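Local coordinates for 5-carboxymethyl-2-hydroxymuconate semialdehyde dehydrogenase (PDB 2D4E), which probably catalyses the NAD-dependent oxidation of 5-carboxymethyl-2-hydroxymuconate semialdehyde to the corresponding acid, as a four-chain member of the aldehyde dehydrogenase family, at residues C[106-111]-C[116-121]; C[324-329]-C[370-375]; C[330-335]-C[392-397]; C[339-344]-C[379-384]; C[345-348]-C[352-355]. All blocks are in the same frame, centred on the assembly; numbering follows the deposited sequence.

Contact 1 (C[106-111]-C[116-121])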
# COMPACT_ATOMS: atom_id res chain seq x y z
N LEU C 106 -1.44 24.77 -30.48
CA LEU C 106 -1.04 23.36 -30.40
C LEU C 106 -2.00 22.45 -31.16
O LEU C 106 -1.57 21.55 -31.90
CB LEU C 106 -0.95 22.93 -28.92
CG LEU C 106 0.26 23.46 -28.12
CD1 LEU C 106 0.03 23.29 -26.62
CD2 LEU C 106 1.52 22.71 -28.56
N ALA C 107 -3.29 22.69 -31.00
CA ALA C 107 -4.30 21.89 -31.68
C ALA C 107 -4.16 22.02 -33.19
O ALA C 107 -4.10 21.03 -33.91
CB ALA C 107 -5.69 22.31 -31.24
N VAL C 108 -4.11 23.26 -33.67
CA VAL C 108 -3.98 23.50 -35.10
C VAL C 108 -2.70 22.90 -35.66
O VAL C 108 -2.71 22.24 -36.70
CB VAL C 108 -4.02 25.01 -35.42
CG1 VAL C 108 -3.74 25.22 -36.90
CG2 VAL C 108 -5.38 25.59 -35.05
N MET C 109 -1.60 23.13 -34.96
CA MET C 109 -0.31 22.62 -35.39
C MET C 109 -0.33 21.10 -35.57
O MET C 109 0.01 20.58 -36.64
CB MET C 109 0.76 23.01 -34.38
CG MET C 109 2.17 22.67 -34.81
SD MET C 109 3.36 23.31 -33.63
CE MET C 109 3.12 25.07 -33.85
N GLU C 110 -0.74 20.38 -34.53
CA GLU C 110 -0.77 18.93 -34.60
C GLU C 110 -1.81 18.44 -35.61
O GLU C 110 -1.62 17.40 -36.25
CB GLU C 110 -1.04 18.34 -33.21
CG GLU C 110 -1.18 16.83 -33.20
CD GLU C 110 -0.90 16.23 -31.83
OE1 GLU C 110 -1.37 15.10 -31.58
OE2 GLU C 110 -0.21 16.88 -31.02
N CYS C 111 -2.90 19.18 -35.75
CA CYS C 111 -3.94 18.81 -36.70
C CYS C 111 -3.37 18.85 -38.12
O CYS C 111 -3.48 17.89 -38.88
CB CYS C 111 -5.11 19.78 -36.57
SG CYS C 111 -6.39 19.54 -37.82
N GLN C 116 -5.40 14.48 -37.79
CA GLN C 116 -6.59 14.15 -37.01
C GLN C 116 -7.56 15.34 -37.04
O GLN C 116 -7.14 16.48 -37.22
CB GLN C 116 -6.22 13.83 -35.55
CG GLN C 116 -5.36 12.58 -35.35
CD GLN C 116 -6.01 11.30 -35.87
OE1 GLN C 116 -7.23 11.13 -35.79
NE2 GLN C 116 -5.20 10.38 -36.38
N VAL C 117 -8.85 15.07 -36.86
CA VAL C 117 -9.84 16.15 -36.87
C VAL C 117 -9.54 17.13 -35.75
O VAL C 117 -9.27 16.73 -34.61
CB VAL C 117 -11.27 15.60 -36.73
CG1 VAL C 117 -11.60 14.70 -37.91
CG2 VAL C 117 -11.41 14.85 -35.44
N LEU C 118 -9.59 18.42 -36.07
CA LEU C 118 -9.27 19.47 -35.11
C LEU C 118 -9.87 19.36 -33.72
O LEU C 118 -9.15 19.48 -32.73
CB LEU C 118 -9.60 20.85 -35.70
CG LEU C 118 -9.03 22.06 -34.94
CD1 LEU C 118 -7.51 21.93 -34.77
CD2 LEU C 118 -9.38 23.35 -35.68
N ARG C 119 -11.17 19.12 -33.62
CA ARG C 119 -11.79 19.02 -32.29
C ARG C 119 -11.18 17.89 -31.44
O ARG C 119 -11.01 18.04 -30.23
CB ARG C 119 -13.31 18.82 -32.40
CG ARG C 119 -13.75 17.52 -33.07
CD ARG C 119 -15.27 17.44 -33.13
NE ARG C 119 -15.73 16.20 -33.76
CZ ARG C 119 -15.65 15.95 -35.07
NH1 ARG C 119 -15.14 16.85 -35.90
NH2 ARG C 119 -16.09 14.79 -35.54
N ILE C 120 -10.85 16.77 -32.08
CA ILE C 120 -10.25 15.67 -31.34
C ILE C 120 -8.85 16.06 -30.88
O ILE C 120 -8.46 15.77 -29.75
CB ILE C 120 -10.19 14.39 -32.21
CG1 ILE C 120 -11.61 13.90 -32.51
CG2 ILE C 120 -9.42 13.30 -31.49
CD1 ILE C 120 -12.45 13.62 -31.27
N VAL C 121 -8.10 16.74 -31.74
CA VAL C 121 -6.76 17.18 -31.36
C VAL C 121 -6.86 18.20 -30.24
O VAL C 121 -6.00 18.25 -29.35
CB VAL C 121 -6.01 17.82 -32.55
CG1 VAL C 121 -4.61 18.24 -32.09
CG2 VAL C 121 -5.91 16.84 -33.72
O HOH W 1 -3.73 15.53 -36.10
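Q116 meets the end of helix 103-114 through its backbone. Its carbonyl O lies 3.2 Å from C111 SG, and a water takes the Q116 N-H while donating a hydrogen bond to E110 O, 2.8 Å away on the helix. The Q116 side chain leads off from this joint toward N301, E303 and F300. V117 then takes the N-cap position of helix 118-136, its O accepting the V121 N-H. L118 is the first residue to push a side chain into the gap: with CG anti to the backbone N (chi1 -167°), CD1 reaches across to C111 CB at 3.7 Å and A107 CB at 4.0 Å, and V108 CG2 closes the same methyl from a third direction. Beyond it, I15 of helix 12-24 touches both V108 and L118. One turn further on, V121 points at the helix and forks over it. Its CG1 sits 3.4 Å from A107 O and 3.7 Å from E110 CB, while CG2 faces C111 CA and CB. CG1 therefore rests on the backbone between A107 and E110, with the extended E110 chain passing obliquely beside it; the E110 carboxylate goes on to accept from L176 N. These are two consecutive helices, 103-114 and 118-136, joined by a short turn in the aldehyde dehydrogenase fold. The chemistry is that of a buried, largely apolar seam, with a water bridging its turn end: methyl groups hold the helices together, and the water ties the E110 carbonyl to the backbone N-H of Q116.

Contact 2 (C[324-329]-C[370-375])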
# COMPACT_ATOMS: atom_id res chain seq x y z
N LYS C 324 -24.96 -4.34 -39.09
CA LYS C 324 -25.15 -2.99 -38.55
C LYS C 324 -23.84 -2.22 -38.44
O LYS C 324 -23.82 -1.00 -38.57
CB LYS C 324 -25.86 -3.06 -37.20
CG LYS C 324 -27.36 -3.29 -37.35
CD LYS C 324 -28.03 -3.67 -36.06
CE LYS C 324 -29.48 -4.02 -36.32
NZ LYS C 324 -30.10 -4.68 -35.15
N VAL C 325 -22.74 -2.94 -38.22
CA VAL C 325 -21.44 -2.29 -38.13
C VAL C 325 -21.10 -1.74 -39.51
O VAL C 325 -20.62 -0.61 -39.65
CB VAL C 325 -20.34 -3.28 -37.68
CG1 VAL C 325 -18.97 -2.65 -37.85
CG2 VAL C 325 -20.55 -3.68 -36.22
N VAL C 326 -21.36 -2.55 -40.53
CA VAL C 326 -21.09 -2.17 -41.91
C VAL C 326 -21.83 -0.90 -42.34
O VAL C 326 -21.24 -0.01 -42.95
CB VAL C 326 -21.45 -3.32 -42.88
CG1 VAL C 326 -21.28 -2.87 -44.34
CG2 VAL C 326 -20.58 -4.53 -42.60
N GLU C 327 -23.12 -0.81 -42.04
CA GLU C 327 -23.89 0.37 -42.42
C GLU C 327 -23.41 1.61 -41.68
O GLU C 327 -23.40 2.71 -42.24
CB GLU C 327 -25.39 0.15 -42.17
CG GLU C 327 -26.01 -0.88 -43.11
CD GLU C 327 -25.61 -0.66 -44.57
OE1 GLU C 327 -25.83 0.45 -45.09
OE2 GLU C 327 -25.06 -1.61 -45.19
N ARG C 328 -23.00 1.46 -40.43
CA ARG C 328 -22.49 2.60 -39.68
C ARG C 328 -21.17 3.07 -40.31
O ARG C 328 -20.94 4.26 -40.49
CB ARG C 328 -22.29 2.22 -38.21
CG ARG C 328 -23.60 2.09 -37.43
CD ARG C 328 -24.20 3.46 -37.14
NE ARG C 328 -23.40 4.17 -36.14
CZ ARG C 328 -23.49 3.97 -34.82
NH1 ARG C 328 -24.36 3.09 -34.33
NH2 ARG C 328 -22.68 4.62 -34.00
N ALA C 329 -20.30 2.12 -40.67
CA ALA C 329 -19.02 2.45 -41.29
C ALA C 329 -19.25 3.15 -42.64
O ALA C 329 -18.51 4.06 -43.02
CB ALA C 329 -18.20 1.19 -41.49
N LEU C 370 -14.63 -8.70 -48.18
CA LEU C 370 -14.67 -7.25 -48.05
C LEU C 370 -16.12 -6.79 -48.15
O LEU C 370 -16.75 -6.92 -49.20
CB LEU C 370 -13.85 -6.61 -49.17
CG LEU C 370 -13.86 -5.08 -49.18
CD1 LEU C 370 -13.39 -4.56 -47.82
CD2 LEU C 370 -12.96 -4.58 -50.29
N LEU C 371 -16.65 -6.24 -47.06
CA LEU C 371 -18.03 -5.78 -47.03
C LEU C 371 -18.20 -4.29 -47.33
O LEU C 371 -19.27 -3.85 -47.75
CB LEU C 371 -18.66 -6.11 -45.67
CG LEU C 371 -18.59 -7.57 -45.21
CD1 LEU C 371 -19.33 -7.70 -43.90
CD2 LEU C 371 -19.22 -8.49 -46.26
N VAL C 372 -17.15 -3.51 -47.11
CA VAL C 372 -17.22 -2.08 -47.37
C VAL C 372 -15.82 -1.45 -47.33
O VAL C 372 -14.93 -1.93 -46.63
CB VAL C 372 -18.16 -1.38 -46.36
CG1 VAL C 372 -17.66 -1.58 -44.94
CG2 VAL C 372 -18.30 0.10 -46.69
N GLY C 373 -15.64 -0.37 -48.09
CA GLY C 373 -14.35 0.31 -48.13
C GLY C 373 -13.32 -0.47 -48.92
O GLY C 373 -13.60 -0.96 -50.02
N GLY C 374 -12.11 -0.59 -48.37
CA GLY C 374 -11.06 -1.34 -49.05
C GLY C 374 -10.32 -0.60 -50.14
O GLY C 374 -9.65 -1.22 -50.97
N GLU C 375 -10.42 0.72 -50.16
CA GLU C 375 -9.73 1.52 -51.17
C GLU C 375 -9.75 2.99 -50.78
O GLU C 375 -10.45 3.39 -49.86
CB GLU C 375 -10.41 1.33 -52.53
CG GLU C 375 -11.83 1.89 -52.59
CD GLU C 375 -12.53 1.61 -53.91
OE1 GLU C 375 -11.90 1.76 -54.98
OE2 GLU C 375 -13.72 1.25 -53.88
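V326 faces L371 and V372 together, one methyl on each, and the three side chains form a small piece of helix-on-sheet packing in the alpha/beta fold of the aldehyde dehydrogenase family. Helix 315-331 lies against strand 369-372, an outermost strand of the seven-stranded mixed sheet; the local axes approach to 8.7 Å and run at 50° to each other. V326 buries more surface here than any other residue and divides the work between its methyls. CG1, anti to the backbone N (chi1 175°), goes to V372, whose CG1 it meets at 3.9 Å as the two side chains run alongside each other, pointing opposite ways. CG2 turns to L371 and touches CD1 and CB, the leucine lying across it. Successive strand residues would normally face opposite ways, yet L371 and V372 both point at the helix. Both are bonded through the backbone to V396 of the neighbouring antiparallel strand, and L371 has a psi of -23°, far from the extended value of a regular strand, a pattern that fits a classic beta bulge. An alanine here in place of V326 would lose both methyls and would probably open a gap between helix and strand beside L371 CD1 and V372 CG1. Farther along the helix, A329 adds a looser touch at 4.5 Å from its CB to V372 CG1. The tightest approach is made by V326 CG2, which rests 3.6 Å from L371 CD1.

Contact 3 (C[330-335]-C[392-397])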
# COMPACT_ATOMS: atom_id res chain seq x y z
N ARG C 330 -20.28 2.70 -43.35
CA ARG C 330 -20.63 3.26 -44.65
C ARG C 330 -21.05 4.72 -44.49
O ARG C 330 -20.75 5.56 -45.33
CB ARG C 330 -21.78 2.46 -45.28
CG ARG C 330 -21.90 2.61 -46.78
CD ARG C 330 -23.21 2.05 -47.32
NE ARG C 330 -23.39 0.62 -47.08
CZ ARG C 330 -22.67 -0.34 -47.64
NH1 ARG C 330 -21.69 -0.04 -48.49
NH2 ARG C 330 -22.94 -1.62 -47.38
N ALA C 331 -21.75 5.01 -43.39
CA ALA C 331 -22.23 6.36 -43.12
C ALA C 331 -21.17 7.33 -42.59
O ALA C 331 -21.40 8.54 -42.57
CB ALA C 331 -23.40 6.29 -42.14
N ILE C 332 -20.03 6.82 -42.15
CA ILE C 332 -18.96 7.67 -41.62
C ILE C 332 -18.56 8.76 -42.63
O ILE C 332 -18.22 8.46 -43.77
CB ILE C 332 -17.71 6.84 -41.25
CG1 ILE C 332 -18.04 5.90 -40.08
CG2 ILE C 332 -16.54 7.75 -40.90
CD1 ILE C 332 -16.94 4.93 -39.73
N ARG C 333 -18.59 10.02 -42.19
CA ARG C 333 -18.23 11.14 -43.05
C ARG C 333 -16.71 11.31 -43.13
O ARG C 333 -16.03 11.54 -42.12
CB ARG C 333 -18.86 12.44 -42.52
CG ARG C 333 -20.40 12.46 -42.57
CD ARG C 333 -20.96 13.83 -42.18
NE ARG C 333 -20.68 14.17 -40.79
CZ ARG C 333 -21.34 13.69 -39.75
NH1 ARG C 333 -22.36 12.86 -39.93
NH2 ARG C 333 -21.01 14.05 -38.52
N VAL C 334 -16.18 11.19 -44.35
CA VAL C 334 -14.75 11.31 -44.61
C VAL C 334 -14.48 12.69 -45.21
O VAL C 334 -15.14 13.10 -46.16
CB VAL C 334 -14.27 10.21 -45.59
CG1 VAL C 334 -12.77 10.33 -45.84
CG2 VAL C 334 -14.62 8.83 -45.03
N GLY C 335 -13.52 13.40 -44.64
CA GLY C 335 -13.22 14.73 -45.14
C GLY C 335 -12.01 15.38 -44.50
O GLY C 335 -11.25 14.74 -43.78
N LEU C 392 -8.41 7.06 -46.70
CA LEU C 392 -8.82 5.68 -46.88
C LEU C 392 -10.24 5.55 -46.37
O LEU C 392 -10.60 6.11 -45.34
CB LEU C 392 -7.92 4.73 -46.08
CG LEU C 392 -8.29 3.25 -46.28
CD1 LEU C 392 -7.88 2.80 -47.68
CD2 LEU C 392 -7.62 2.39 -45.22
N LEU C 393 -11.07 4.82 -47.11
CA LEU C 393 -12.45 4.61 -46.70
C LEU C 393 -12.49 3.65 -45.51
O LEU C 393 -11.72 2.69 -45.45
CB LEU C 393 -13.26 4.03 -47.85
CG LEU C 393 -13.55 4.88 -49.09
CD1 LEU C 393 -14.13 3.98 -50.17
CD2 LEU C 393 -14.53 6.00 -48.73
N PRO C 394 -13.37 3.92 -44.53
CA PRO C 394 -13.45 3.01 -43.39
C PRO C 394 -13.71 1.63 -44.02
O PRO C 394 -14.56 1.49 -44.89
CB PRO C 394 -14.64 3.56 -42.62
CG PRO C 394 -14.45 5.04 -42.79
CD PRO C 394 -14.12 5.17 -44.26
N THR C 395 -12.95 0.63 -43.57
CA THR C 395 -13.03 -0.72 -44.14
C THR C 395 -13.42 -1.83 -43.16
O THR C 395 -12.95 -1.86 -42.03
CB THR C 395 -11.66 -1.06 -44.78
OG1 THR C 395 -11.32 -0.04 -45.73
CG2 THR C 395 -11.70 -2.42 -45.48
N VAL C 396 -14.27 -2.74 -43.62
CA VAL C 396 -14.72 -3.87 -42.80
C VAL C 396 -14.62 -5.18 -43.58
O VAL C 396 -15.14 -5.28 -44.70
CB VAL C 396 -16.20 -3.72 -42.35
CG1 VAL C 396 -16.59 -4.93 -41.50
CG2 VAL C 396 -16.40 -2.45 -41.57
N PHE C 397 -13.97 -6.16 -42.97
CA PHE C 397 -13.81 -7.50 -43.55
C PHE C 397 -14.47 -8.51 -42.63
O PHE C 397 -14.65 -8.25 -41.45
CB PHE C 397 -12.34 -7.92 -43.62
CG PHE C 397 -11.58 -7.40 -44.80
CD1 PHE C 397 -10.69 -6.34 -44.64
CD2 PHE C 397 -11.67 -8.03 -46.04
CE1 PHE C 397 -9.89 -5.91 -45.71
CE2 PHE C 397 -10.88 -7.62 -47.11
CZ PHE C 397 -9.99 -6.56 -46.95
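The pyrrolidine ring of P394 takes the touches from I332 and V334 at its rim, close to the mean plane of the ring, and neither of its faces is met by 330-335. I332 lies along the CB-CG side: its CD1 is 3.9 Å from P394 CB, and its CG2 comes equally close to P394 CG. V334 serves the next corner, CG2 standing 3.8 Å from P394 CD. The V334 rotamer, CG1 anti to the backbone N (chi1 -179°), is what leaves CG2 to turn to the proline. This joins the chain leaving helix 315-331 to the lead-in of strand 395-398, an inner strand of the mixed sheet of the aldehyde dehydrogenase fold. F298 of helix 286-298 also touches both I332 and P394, and G514 of the second subunit packs on I332, so the patch lies close to a subunit interface. Just past the proline, T395 OG1 donates to L393 O at 2.8 Å, the donor tilted 31° from the carbonyl plane, and the same hydroxyl oxygen accepts from the backbone N of G374.

Contact 4 (C[339-344]-C[379-384])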
# COMPACT_ATOMS: atom_id res chain seq x y z
N ASP C 339 -12.57 20.52 -41.23
CA ASP C 339 -14.01 20.58 -41.49
C ASP C 339 -14.76 19.99 -40.29
O ASP C 339 -14.66 18.79 -40.02
CB ASP C 339 -14.34 19.81 -42.77
CG ASP C 339 -15.83 19.79 -43.09
OD1 ASP C 339 -16.19 19.27 -44.17
OD2 ASP C 339 -16.65 20.28 -42.27
N PRO C 340 -15.53 20.81 -39.56
CA PRO C 340 -16.28 20.30 -38.41
C PRO C 340 -17.20 19.11 -38.67
O PRO C 340 -17.61 18.42 -37.74
CB PRO C 340 -17.02 21.54 -37.89
CG PRO C 340 -17.09 22.45 -39.09
CD PRO C 340 -15.74 22.26 -39.72
N GLU C 341 -17.52 18.86 -39.94
CA GLU C 341 -18.39 17.74 -40.30
C GLU C 341 -17.65 16.42 -40.46
O GLU C 341 -18.26 15.35 -40.47
CB GLU C 341 -19.14 18.05 -41.60
CG GLU C 341 -20.14 19.17 -41.47
CD GLU C 341 -21.22 18.85 -40.47
OE1 GLU C 341 -22.02 17.92 -40.73
OE2 GLU C 341 -21.26 19.52 -39.41
N THR C 342 -16.33 16.50 -40.60
CA THR C 342 -15.49 15.32 -40.78
C THR C 342 -15.44 14.39 -39.57
O THR C 342 -15.36 14.86 -38.43
CB THR C 342 -14.04 15.73 -41.12
OG1 THR C 342 -14.04 16.53 -42.31
CG2 THR C 342 -13.17 14.49 -41.32
N GLU C 343 -15.48 13.08 -39.81
CA GLU C 343 -15.39 12.10 -38.74
C GLU C 343 -14.10 11.32 -38.92
O GLU C 343 -13.43 10.97 -37.95
CB GLU C 343 -16.60 11.15 -38.75
CG GLU C 343 -17.92 11.84 -38.44
CD GLU C 343 -19.10 10.88 -38.47
OE1 GLU C 343 -19.66 10.60 -37.39
OE2 GLU C 343 -19.45 10.41 -39.56
N VAL C 344 -13.75 11.06 -40.17
CA VAL C 344 -12.52 10.35 -40.49
C VAL C 344 -11.70 11.18 -41.47
O VAL C 344 -12.17 11.55 -42.55
CB VAL C 344 -12.81 8.95 -41.11
CG1 VAL C 344 -11.56 8.41 -41.80
CG2 VAL C 344 -13.25 7.99 -40.02
N THR C 379 -13.99 10.97 -52.96
CA THR C 379 -14.73 12.19 -52.68
C THR C 379 -15.07 12.35 -51.20
O THR C 379 -15.41 11.38 -50.52
CB THR C 379 -16.05 12.18 -53.46
OG1 THR C 379 -15.79 11.75 -54.80
CG2 THR C 379 -16.66 13.56 -53.49
N SER C 380 -15.00 13.59 -50.71
CA SER C 380 -15.31 13.86 -49.31
C SER C 380 -16.82 13.88 -49.16
O SER C 380 -17.55 13.82 -50.15
CB SER C 380 -14.75 15.21 -48.88
OG SER C 380 -15.57 16.27 -49.34
N PHE C 381 -17.26 13.95 -47.92
CA PHE C 381 -18.68 14.01 -47.60
C PHE C 381 -19.32 15.21 -48.30
O PHE C 381 -20.50 15.18 -48.65
CB PHE C 381 -18.86 14.13 -46.08
CG PHE C 381 -20.19 14.70 -45.66
CD1 PHE C 381 -21.35 13.94 -45.80
CD2 PHE C 381 -20.28 15.99 -45.16
CE1 PHE C 381 -22.60 14.48 -45.45
CE2 PHE C 381 -21.52 16.54 -44.80
CZ PHE C 381 -22.68 15.78 -44.95
N ARG C 382 -18.53 16.27 -48.49
CA ARG C 382 -19.03 17.48 -49.13
C ARG C 382 -18.85 17.49 -50.65
O ARG C 382 -19.11 18.50 -51.30
CB ARG C 382 -18.36 18.72 -48.55
CG ARG C 382 -18.60 18.91 -47.06
CD ARG C 382 -18.28 20.34 -46.65
NE ARG C 382 -18.33 20.53 -45.21
CZ ARG C 382 -18.70 21.66 -44.62
NH1 ARG C 382 -19.06 22.70 -45.36
NH2 ARG C 382 -18.69 21.77 -43.30
N GLY C 383 -18.41 16.36 -51.20
CA GLY C 383 -18.22 16.27 -52.64
C GLY C 383 -16.88 16.79 -53.13
O GLY C 383 -16.69 16.94 -54.33
N GLU C 384 -15.95 17.05 -52.21
CA GLU C 384 -14.63 17.55 -52.57
C GLU C 384 -13.75 16.41 -53.07
O GLU C 384 -13.94 15.26 -52.70
CB GLU C 384 -13.94 18.19 -51.36
CG GLU C 384 -14.68 19.34 -50.72
CD GLU C 384 -14.22 19.58 -49.29
OE1 GLU C 384 -14.47 18.71 -48.44
OE2 GLU C 384 -13.62 20.64 -49.02
O HOH W 2 -14.05 18.17 -45.95
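D339 OD2 is gripped by two donors that reach it from opposite faces of the carboxylate. From one face comes the backbone N of E341 at 2.9 Å, nearly straight at 167°, closing an Asx turn at the head of the type I turn D339-T342. From the other comes R382 NH2, 2.7 Å from OD2. The second oxygen takes part as well: R382 NE lies 2.7 Å from OD1, but that bond is weak, bent to 124°. Carboxylate and guanidinium are thus a two-contact salt bridge without being coplanar, their planes lying 68° apart. R382 gets there by a chain extended from CG to NE, which passes crosswise to E341 and puts NH2 3.5 Å from E341 CG. Beside OD1, a water donates to both D339 OD1 and E384 OE1, acids whose oxygens are 4.6 Å apart. E384 OE1 also accepts from S380 OG, whose own oxygen receives the E384 N-H, bracing the chain just after the turn S380-G383. An alanine in place of D339 would probably leave R382 without its carboxylate mate, free to swing, and would release the E341 N-H from its side-chain acceptor. The contact pins two loops together by their turns, and with a second carboxylate so near, the arginine and the shared water would be expected to ease the crowding of negative charge at this partly exposed surface.

Contact 5 (C[345-348]-C[352-355])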
# COMPACT_ATOMS: atom_id res chain seq x y z
N GLY C 345 -10.47 11.48 -41.07
CA GLY C 345 -9.58 12.26 -41.90
C GLY C 345 -8.59 11.38 -42.65
O GLY C 345 -8.80 10.17 -42.76
N PRO C 346 -7.51 11.96 -43.18
CA PRO C 346 -6.49 11.23 -43.94
C PRO C 346 -5.43 10.58 -43.05
O PRO C 346 -5.22 11.00 -41.91
CB PRO C 346 -5.89 12.31 -44.82
CG PRO C 346 -5.86 13.48 -43.88
CD PRO C 346 -7.22 13.41 -43.18
N LEU C 347 -4.78 9.56 -43.59
CA LEU C 347 -3.73 8.87 -42.86
C LEU C 347 -2.49 9.76 -42.89
O LEU C 347 -2.37 10.66 -43.73
CB LEU C 347 -3.44 7.51 -43.49
CG LEU C 347 -4.68 6.60 -43.52
CD1 LEU C 347 -4.29 5.21 -43.99
CD2 LEU C 347 -5.29 6.53 -42.11
N ILE C 348 -1.58 9.49 -41.97
CA ILE C 348 -0.37 10.28 -41.79
C ILE C 348 0.56 10.55 -42.97
O ILE C 348 1.03 11.68 -43.14
CB ILE C 348 0.50 9.66 -40.66
CG1 ILE C 348 1.66 10.59 -40.31
CG2 ILE C 348 1.00 8.29 -41.08
CD1 ILE C 348 1.21 11.93 -39.74
N HIS C 352 2.35 5.31 -45.47
CA HIS C 352 1.53 4.59 -44.52
C HIS C 352 0.24 4.12 -45.20
O HIS C 352 -0.30 3.06 -44.86
CB HIS C 352 1.20 5.46 -43.31
CG HIS C 352 0.51 4.71 -42.21
ND1 HIS C 352 1.05 3.58 -41.63
CD2 HIS C 352 -0.69 4.90 -41.62
CE1 HIS C 352 0.21 3.10 -40.73
NE2 HIS C 352 -0.86 3.88 -40.71
N LEU C 353 -0.25 4.90 -46.15
CA LEU C 353 -1.46 4.53 -46.88
C LEU C 353 -1.14 3.31 -47.74
O LEU C 353 -1.94 2.38 -47.85
CB LEU C 353 -1.94 5.68 -47.77
CG LEU C 353 -3.21 5.38 -48.59
CD1 LEU C 353 -4.37 5.05 -47.65
CD2 LEU C 353 -3.56 6.58 -49.47
N GLN C 354 0.05 3.30 -48.34
CA GLN C 354 0.45 2.16 -49.16
C GLN C 354 0.56 0.91 -48.29
O GLN C 354 0.21 -0.19 -48.72
CB GLN C 354 1.80 2.42 -49.86
CG GLN C 354 2.21 1.26 -50.79
CD GLN C 354 3.56 1.46 -51.48
OE1 GLN C 354 3.84 2.52 -52.04
NE2 GLN C 354 4.39 0.42 -51.45
N ARG C 355 1.04 1.07 -47.05
CA ARG C 355 1.18 -0.07 -46.16
C ARG C 355 -0.18 -0.61 -45.75
O ARG C 355 -0.41 -1.82 -45.77
CB ARG C 355 1.98 0.28 -44.89
CG ARG C 355 2.86 -0.89 -44.44
CD ARG C 355 2.76 -1.25 -42.96
NE ARG C 355 3.42 -0.28 -42.09
CZ ARG C 355 3.99 -0.58 -40.93
NH1 ARG C 355 4.01 -1.83 -40.48
NH2 ARG C 355 4.54 0.38 -40.20
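L347 starts its contact at CB, which sits 4.2 Å from H352 CD2 at the edge of the imidazole, near the ring plane. Its CG is anti to the carbonyl carbon (chi1 -59°), and there the chain divides. CD1 goes on to the helix, ending 3.7 Å from L353 CD1 and 4.1 Å from L353 CA, with the two leucines set roughly perpendicular; L392 packs against this tip from beside strand 395-398. The neighbouring I348 approaches H352 differently. Its CG2 lies 3.6 Å from H352 CB and almost as near to CG and CD2, meeting the root of the imidazole at a slant, so that L347 and I348 pack on the near end of the ring. The ring's far end is held too: NE2 is hydrogen-bonded to F411 O, and W172 meets the imidazole edge to face. Polar bonds of the backbone keep the approaching loop in place, I348 N donating to E303 OE2 and L347 bonding to N390. The loop 345-348 thus folds back on the first turn of helix 350-365, which it enters only a few residues later. It does so beside the cofactor site: the side chain of H352 is about 6 Å from the bound NAD and that of I348 about 4 Å from a sodium ion, placing this loop-to-helix joint close to the NAD-binding site of an aldehyde dehydrogenase.

Overall arrangement
Contact 1 closes before the other four open; those four lie in the stretch of chain from 324 to 397. Contacts 2 and 3 are closest, centres 7 Å apart: both use helix 315-331 and reach neighbouring antiparallel strands, 369-372 and 395-398, of the mixed sheet, and their segments alternate along the chain. Contact 4 is nested within contact 3, and contact 5 within contact 4. Contact 4 joins contact 3 through R333, which bonds to E341 and E343, and reaches contact 1 through R119 and T342, their centres 16 Å apart. Contact 5 touches contact 3 at L392. The chain thus leaves helix 315-331, passes inward to contact 5 near NAD, and returns to the sheet edge.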